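Local coordinates for Alp7A (Bacillus subtilis, PDB 5EC0), which binds adenine nucleotide as a plasmid-encoded bacterial actin-like protein and probably forms filaments that segregate plasmid DNA, at residues I3-V8 against L18-F23. Sequence-based numbering, arbitrary orientation.
Sequences ISRMNV and LIDGYF
The carboxylate of Asp20 receives the backbone of 3-8 where that chain turns its corner at Ser4. OD1 of Asp20 accepts two amide N-H groups: Ser4 N at 2.9 Å, on the syn lone pair and rather bent (132°), and Arg5 N at 3.0 Å, much straighter and nearly in line with the C-O bond. OD2 adds a weak bond from Ser4 N and also accepts a hydrogen bond from a water that is hydrogen-bonded to Ser4 OG as well. With CG set beside its own backbone N (chi1 -72°), the Asp20 side chain reaches these amides while its own N-H donates to Arg5 O at 2.9 Å, so main chain and side chain both grip the corner. Losing the carboxylate to an alanine here is likely to leave the amides of Ser4 and Arg5 without their shared acceptor and the corner less firmly held. The Arg5 guanidinium sits obliquely against the Asp20-Gly21 peptide in the middle of the turn, its NH2 3.6 Å from Asp20 C; no N-H points at the Asp20 carboxylate, and NH2 forms a salt bridge with Glu370 and NH1 a hydrogen bond with Gln377, both on helix 364-386. Farther along, Asn7 and Leu18 form a hydrogen-bonded antiparallel pair through both backbone N-H...O bonds (Asn7 N to Leu18 O 3.0 Å). Met6 and Ile19 make the adjacent non-hydrogen-bonded pair, their side chains side by side and pointing the same way. Ile19 CG2 also meets Ile3 CD1 at 3.6 Å, and helix 95-112 packs on Met6 and Ile19, whereas helix 364-386 packs on Asn7 and Leu18. A type I' turn from Ile19 to Tyr22, with Asp20 and Gly21 both at positive phi, sends the chain into strand 22-33. The arrangement is the antiparallel pairing of the first two strands of the actin-like fold, a beta meander sandwiched between helices.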
ATOM      1  N   ILE A   3      14.448 -10.170  13.009  1.00 31.81           N
ATOM      2  CA  ILE A   3      14.169  -9.206  11.947  1.00 33.70           C
ATOM      3  C   ILE A   3      14.524  -7.782  12.381  1.00 38.70           C
ATOM      4  O   ILE A   3      14.073  -7.333  13.431  1.00 40.85           O
ATOM      5  CB  ILE A   3      12.684  -9.226  11.552  1.00 32.09           C
ATOM      6  CG1 ILE A   3      12.313 -10.551  10.901  1.00 30.91           C
ATOM      7  CG2 ILE A   3      12.340  -8.056  10.613  1.00 28.61           C
ATOM      8  CD1 ILE A   3      10.842 -10.634  10.612  1.00 24.13           C
ATOM      9  N   SER A   4      15.304  -7.065  11.577  1.00 35.91           N
ATOM     10  CA  SER A   4      15.760  -5.734  11.964  1.00 33.34           C
ATOM     11  C   SER A   4      14.712  -4.662  11.682  1.00 37.79           C
ATOM     12  O   SER A   4      14.445  -3.811  12.531  1.00 42.87           O
ATOM     13  CB  SER A   4      17.063  -5.377  11.242  1.00 28.24           C
ATOM     14  OG  SER A   4      18.083  -6.289  11.586  1.00 44.54           O
ATOM     15  N   ARG A   5      14.141  -4.693  10.480  1.00 30.30           N
ATOM     16  CA  ARG A   5      13.193  -3.672  10.042  1.00 26.18           C
ATOM     17  C   ARG A   5      11.986  -4.317   9.381  1.00 27.92           C
ATOM     18  O   ARG A   5      12.127  -5.137   8.464  1.00 30.90           O
ATOM     19  CB  ARG A   5      13.849  -2.692   9.051  1.00 28.69           C
ATOM     20  CG  ARG A   5      15.143  -2.028   9.545  1.00 38.00           C
ATOM     21  CD  ARG A   5      15.781  -1.120   8.470  1.00 37.79           C
ATOM     22  NE  ARG A   5      15.690  -1.713   7.130  1.00 39.33           N
ATOM     23  CZ  ARG A   5      16.511  -2.648   6.664  1.00 33.62           C
ATOM     24  NH1 ARG A   5      17.494  -3.096   7.423  1.00 36.45           N
ATOM     25  NH2 ARG A   5      16.344  -3.143   5.444  1.00 35.67           N
ATOM     26  N   MET A   6      10.796  -3.965   9.839  1.00 26.54           N
ATOM     27  CA  MET A   6       9.605  -4.398   9.133  1.00 24.57           C
ATOM     28  C   MET A   6       8.647  -3.232   8.915  1.00 26.38           C
ATOM     29  O   MET A   6       8.171  -2.614   9.866  1.00 29.59           O
ATOM     30  CB  MET A   6       8.899  -5.525   9.879  1.00 20.47           C
ATOM     31  CG  MET A   6       7.590  -5.921   9.217  1.00 19.88           C
ATOM     32  SD  MET A   6       6.976  -7.440   9.916  1.00 28.84           S
ATOM     33  CE  MET A   6       5.516  -7.724   8.913  1.00 20.25           C
ATOM     34  N   ASN A   7       8.382  -2.962   7.643  1.00 25.63           N
ATOM     35  CA  ASN A   7       7.578  -1.838   7.201  1.00 22.87           C
ATOM     36  C   ASN A   7       6.332  -2.314   6.474  1.00 22.74           C
ATOM     37  O   ASN A   7       6.418  -3.118   5.559  1.00 21.94           O
ATOM     38  CB  ASN A   7       8.413  -0.936   6.299  1.00 23.70           C
ATOM     39  CG  ASN A   7       9.591  -0.318   7.041  1.00 25.55           C
ATOM     40  OD1 ASN A   7       9.425   0.303   8.101  1.00 23.62           O
ATOM     41  ND2 ASN A   7      10.780  -0.492   6.496  1.00 23.39           N
ATOM     42  N   VAL A   8       5.175  -1.816   6.877  1.00 20.73           N
ATOM     43  CA  VAL A   8       3.910  -2.365   6.381  1.00 19.82           C
ATOM     44  C   VAL A   8       3.024  -1.249   5.867  1.00 27.46           C
ATOM     45  O   VAL A   8       2.852  -0.231   6.539  1.00 27.90           O
ATOM     46  CB  VAL A   8       3.163  -3.156   7.490  1.00 24.63           C
ATOM     47  CG1 VAL A   8       1.796  -3.535   7.051  1.00 23.91           C
ATOM     48  CG2 VAL A   8       3.958  -4.407   7.876  1.00 26.00           C
ATOM     49  N   LEU A  18       7.869  -4.557   3.624  1.00 28.89           N
ATOM     50  CA  LEU A  18       9.265  -4.892   3.414  1.00 25.80           C
ATOM     51  C   LEU A  18       9.844  -5.446   4.708  1.00 29.62           C
ATOM     52  O   LEU A  18       9.760  -4.813   5.770  1.00 30.84           O
ATOM     53  CB  LEU A  18      10.065  -3.666   2.964  1.00 25.66           C
ATOM     54  CG  LEU A  18       9.836  -3.014   1.604  1.00 26.43           C
ATOM     55  CD1 LEU A  18      10.384  -1.573   1.616  1.00 22.39           C
ATOM     56  CD2 LEU A  18      10.553  -3.839   0.558  1.00 22.23           C
ATOM     57  N   ILE A  19      10.423  -6.632   4.622  1.00 32.23           N
ATOM     58  CA  ILE A  19      11.022  -7.263   5.788  1.00 28.96           C
ATOM     59  C   ILE A  19      12.493  -7.454   5.521  1.00 28.48           C
ATOM     60  O   ILE A  19      12.864  -8.238   4.657  1.00 29.02           O
ATOM     61  CB  ILE A  19      10.364  -8.612   6.105  1.00 28.28           C
ATOM     62  CG1 ILE A  19       8.850  -8.426   6.276  1.00 27.53           C
ATOM     63  CG2 ILE A  19      10.969  -9.203   7.342  1.00 24.04           C
ATOM     64  CD1 ILE A  19       8.074  -9.716   6.367  1.00 28.10           C
ATOM     65  N   ASP A  20      13.313  -6.736   6.289  1.00 36.85           N
ATOM     66  CA  ASP A  20      14.751  -6.588   6.046  1.00 34.65           C
ATOM     67  C   ASP A  20      15.052  -6.407   4.563  1.00 33.97           C
ATOM     68  O   ASP A  20      15.930  -7.068   4.020  1.00 30.87           O
ATOM     69  CB  ASP A  20      15.532  -7.780   6.611  1.00 31.17           C
ATOM     70  CG  ASP A  20      15.584  -7.779   8.138  1.00 35.65           C
ATOM     71  OD1 ASP A  20      15.458  -6.687   8.735  1.00 28.94           O
ATOM     72  OD2 ASP A  20      15.750  -8.869   8.740  1.00 40.29           O
ATOM     73  N   GLY A  21      14.301  -5.514   3.913  1.00 37.95           N
ATOM     74  CA  GLY A  21      14.511  -5.206   2.507  1.00 33.26           C
ATOM     75  C   GLY A  21      13.870  -6.192   1.548  1.00 35.67           C
ATOM     76  O   GLY A  21      13.956  -6.031   0.332  1.00 42.29           O
ATOM     77  N   TYR A  22      13.217  -7.213   2.084  1.00 30.23           N
ATOM     78  CA  TYR A  22      12.542  -8.177   1.233  1.00 26.55           C
ATOM     79  C   TYR A  22      11.070  -7.815   1.044  1.00 32.24           C
ATOM     80  O   TYR A  22      10.298  -7.697   2.014  1.00 22.32           O
ATOM     81  CB  TYR A  22      12.676  -9.586   1.813  1.00 36.53           C
ATOM     82  CG  TYR A  22      12.032 -10.667   0.970  1.00 45.37           C
ATOM     83  CD1 TYR A  22      12.654 -11.157  -0.168  1.00 45.11           C
ATOM     84  CD2 TYR A  22      10.794 -11.191   1.315  1.00 49.14           C
ATOM     85  CE1 TYR A  22      12.056 -12.155  -0.942  1.00 49.92           C
ATOM     86  CE2 TYR A  22      10.195 -12.186   0.557  1.00 51.22           C
ATOM     87  CZ  TYR A  22      10.827 -12.662  -0.569  1.00 51.47           C
ATOM     88  OH  TYR A  22      10.216 -13.644  -1.311  1.00 57.26           O
ATOM     89  N   PHE A  23      10.687  -7.665  -0.220  1.00 24.01           N
ATOM     90  CA  PHE A  23       9.315  -7.329  -0.591  1.00 26.23           C
ATOM     91  C   PHE A  23       8.406  -8.535  -0.905  1.00 26.68           C
ATOM     92  O   PHE A  23       8.799  -9.468  -1.611  1.00 28.65           O
ATOM     93  CB  PHE A  23       9.323  -6.388  -1.805  1.00 24.22           C
ATOM     94  CG  PHE A  23       7.947  -6.040  -2.310  1.00 33.99           C
ATOM     95  CD1 PHE A  23       7.227  -4.997  -1.731  1.00 30.86           C
ATOM     96  CD2 PHE A  23       7.368  -6.762  -3.356  1.00 25.46           C
ATOM     97  CE1 PHE A  23       5.947  -4.672  -2.179  1.00 31.21           C
ATOM     98  CE2 PHE A  23       6.085  -6.452  -3.811  1.00 25.79           C
ATOM     99  CZ  PHE A  23       5.372  -5.402  -3.224  1.00 35.20           C
TER
HETATM  100  O   HOH W   1      18.122  -8.867  10.625  1.00 45.98           O